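Local coordinates for Mypaa.01249.c (Mycobacterium paratuberculosis, PDB 3RD5), which is uncharacterised but belongs to the short-chain dehydrogenase/reductase family and is therefore probably an oxidoreductase, at residues A[120-123]-A[124-128]. Sequence-based numbering, arbitrary orientation.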
ATOM      1  N   PHE A 120      -1.387   6.895  -4.364  1.00 11.84           N
ATOM      2  CA  PHE A 120      -1.826   7.078  -5.741  1.00 12.40           C
ATOM      3  C   PHE A 120      -0.808   7.915  -6.516  1.00 12.26           C
ATOM      4  O   PHE A 120      -0.379   7.538  -7.617  1.00 13.16           O
ATOM      5  CB  PHE A 120      -3.196   7.762  -5.724  1.00 12.18           C
ATOM      6  CG  PHE A 120      -3.787   8.012  -7.090  1.00 12.49           C
ATOM      7  CD1 PHE A 120      -4.569   7.050  -7.686  1.00 13.01           C
ATOM      8  CD2 PHE A 120      -3.533   9.182  -7.786  1.00 13.97           C
ATOM      9  CE1 PHE A 120      -5.110   7.242  -8.956  1.00 14.51           C
ATOM     10  CE2 PHE A 120      -4.074   9.382  -9.060  1.00 14.72           C
ATOM     11  CZ  PHE A 120      -4.841   8.414  -9.649  1.00 14.41           C
ATOM     12  N   ALA A 121      -0.431   9.053  -5.952  1.00 13.20           N
ATOM     13  CA  ALA A 121       0.547   9.911  -6.580  1.00 13.60           C
ATOM     14  C   ALA A 121       1.890   9.231  -6.706  1.00 13.96           C
ATOM     15  O   ALA A 121       2.528   9.247  -7.785  1.00 14.39           O
ATOM     16  CB  ALA A 121       0.683  11.211  -5.748  1.00 14.60           C
ATOM     17  N   LEU A 122       2.320   8.582  -5.642  1.00 13.75           N
ATOM     18  CA  LEU A 122       3.615   7.884  -5.647  1.00 13.49           C
ATOM     19  C   LEU A 122       3.666   6.845  -6.766  1.00 14.26           C
ATOM     20  O   LEU A 122       4.676   6.713  -7.506  1.00 13.74           O
ATOM     21  CB  LEU A 122       3.889   7.211  -4.308  1.00 13.52           C
ATOM     22  CG  LEU A 122       5.186   6.426  -4.188  1.00 13.62           C
ATOM     23  CD1 LEU A 122       6.402   7.363  -4.374  1.00 17.52           C
ATOM     24  CD2 LEU A 122       5.233   5.680  -2.838  1.00 16.47           C
ATOM     25  N   THR A 123       2.607   6.047  -6.856  1.00 13.64           N
ATOM     26  CA  THR A 123       2.554   4.963  -7.840  1.00 13.05           C
ATOM     27  C   THR A 123       2.583   5.505  -9.275  1.00 14.44           C
ATOM     28  O   THR A 123       3.371   5.033 -10.120  1.00 15.28           O
ATOM     29  CB  THR A 123       1.322   4.072  -7.620  1.00 13.37           C
ATOM     30  OG1 THR A 123       1.331   3.551  -6.291  1.00 12.91           O
ATOM     31  CG2 THR A 123       1.323   2.900  -8.643  1.00 14.25           C
ATOM     32  N   ASN A 124       1.800   6.547  -9.552  1.00 14.32           N
ATOM     33  CA  ASN A 124       1.813   7.089 -10.906  1.00 15.23           C
ATOM     34  C   ASN A 124       3.188   7.660 -11.256  1.00 15.30           C
ATOM     35  O   ASN A 124       3.601   7.576 -12.418  1.00 16.84           O
ATOM     36  CB  ASN A 124       0.761   8.199 -11.075  1.00 16.44           C
ATOM     37  CG  ASN A 124      -0.610   7.664 -11.309  1.00 18.55           C
ATOM     38  OD1 ASN A 124      -0.783   6.593 -11.920  1.00 18.09           O
ATOM     39  ND2 ASN A 124      -1.628   8.449 -10.861  1.00 18.95           N
ATOM     40  N   LEU A 125       3.881   8.241 -10.295  1.00 15.15           N
ATOM     41  CA  LEU A 125       5.194   8.823 -10.557  1.00 16.39           C
ATOM     42  C   LEU A 125       6.278   7.754 -10.739  1.00 16.92           C
ATOM     43  O   LEU A 125       7.198   7.958 -11.551  1.00 19.23           O
ATOM     44  CB  LEU A 125       5.570   9.778  -9.439  1.00 16.76           C
ATOM     45  CG  LEU A 125       4.732  11.048  -9.360  1.00 18.29           C
ATOM     46  CD1 LEU A 125       4.925  11.746  -8.024  1.00 20.37           C
ATOM     47  CD2 LEU A 125       5.050  12.003 -10.546  1.00 21.17           C
ATOM     48  N   LEU A 126       6.163   6.605 -10.079  1.00 15.63           N
ATOM     49  CA  LEU A 126       7.158   5.526 -10.208  1.00 16.15           C
ATOM     50  C   LEU A 126       6.904   4.545 -11.356  1.00 16.56           C
ATOM     51  O   LEU A 126       7.827   3.862 -11.815  1.00 16.85           O
ATOM     52  CB  LEU A 126       7.281   4.760  -8.903  1.00 15.24           C
ATOM     53  CG  LEU A 126       7.884   5.524  -7.738  1.00 15.90           C
ATOM     54  CD1 LEU A 126       7.934   4.645  -6.445  1.00 19.14           C
ATOM     55  CD2 LEU A 126       9.304   6.000  -8.089  1.00 18.93           C
ATOM     56  N   LEU A 127       5.644   4.407 -11.790  1.00 16.46           N
ATOM     57  CA  LEU A 127       5.264   3.391 -12.753  1.00 16.13           C
ATOM     58  C   LEU A 127       6.164   3.272 -13.990  1.00 16.94           C
ATOM     59  O   LEU A 127       6.477   2.137 -14.373  1.00 17.51           O
ATOM     60  CB  LEU A 127       3.806   3.549 -13.206  1.00 17.00           C
ATOM     61  CG  LEU A 127       2.758   2.871 -12.349  1.00 17.63           C
ATOM     62  CD1 LEU A 127       1.358   3.348 -12.740  1.00 19.13           C
ATOM     63  CD2 LEU A 127       2.789   1.334 -12.406  1.00 18.29           C
ATOM     64  N   PRO A 128       6.592   4.393 -14.576  1.00 17.60           N
ATOM     65  CA  PRO A 128       7.474   4.285 -15.753  1.00 18.94           C
ATOM     66  C   PRO A 128       8.823   3.617 -15.493  1.00 18.17           C
ATOM     67  O   PRO A 128       9.522   3.271 -16.473  1.00 20.32           O
ATOM     68  CB  PRO A 128       7.662   5.746 -16.174  1.00 19.91           C
ATOM     69  CG  PRO A 128       6.509   6.450 -15.609  1.00 19.87           C
ATOM     70  CD  PRO A 128       6.233   5.796 -14.303  1.00 17.85           C
TER
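Phe-120 and Asn-124, one turn apart near the C-terminal end of helix 110-126, meet ring to amide: Asn-124 ND2 lies over one face of the phenyl ring, off centre, 3.2 Å from Phe-120 CE2 and 3.4 Å from Phe-120 CZ. The amide plane stands nearly upright on the ring, at 83°, and ND2 is the amide atom that comes down on the aromatic carbons. Asn-124 turns CG beside its N (chi1 -81°), back toward the preceding turn. Asn-124 ND2 is also hydrogen-bonded to Thr-287 OG1, and the Phe-120 ring packs edge-to-face with Trp-278 of helix 271-285. On the sheet-facing side, Leu-122 CD1 touches Leu-126 CD1 at 3.7 Å, and both leucines lean on Leu-90 of strand 87-92. Thr-123 holds its methyl CG2 anti to N, which brings it to Leu-127 CG, 4.0 Å away; its OG1 bonds to His-119 O and Asn-92 ND2. Leu-125 CG sits 3.3 Å from Ala-121 O. In the backbone, Asn-124 N donates to Phe-120 O (3.1 Å), and Leu-125 and Leu-126 continue the i to i+4 ladder. Thr-123 O takes Leu-127 N at 2.9 Å and a weak second bond from Leu-126 N. The helix thus joins the Rossmann-type sheet through Leu-122, Leu-126 and Thr-123, helix 74-82 partly through Leu-125, and the C-terminal region through Phe-120 and Asn-124. There ND2 is held by the Thr-287 hydroxyl and rests over the ring, where a weak N-H...pi attraction is plausible, while buried Asn-124 OD1 has no partner in the model, probably at some energetic cost.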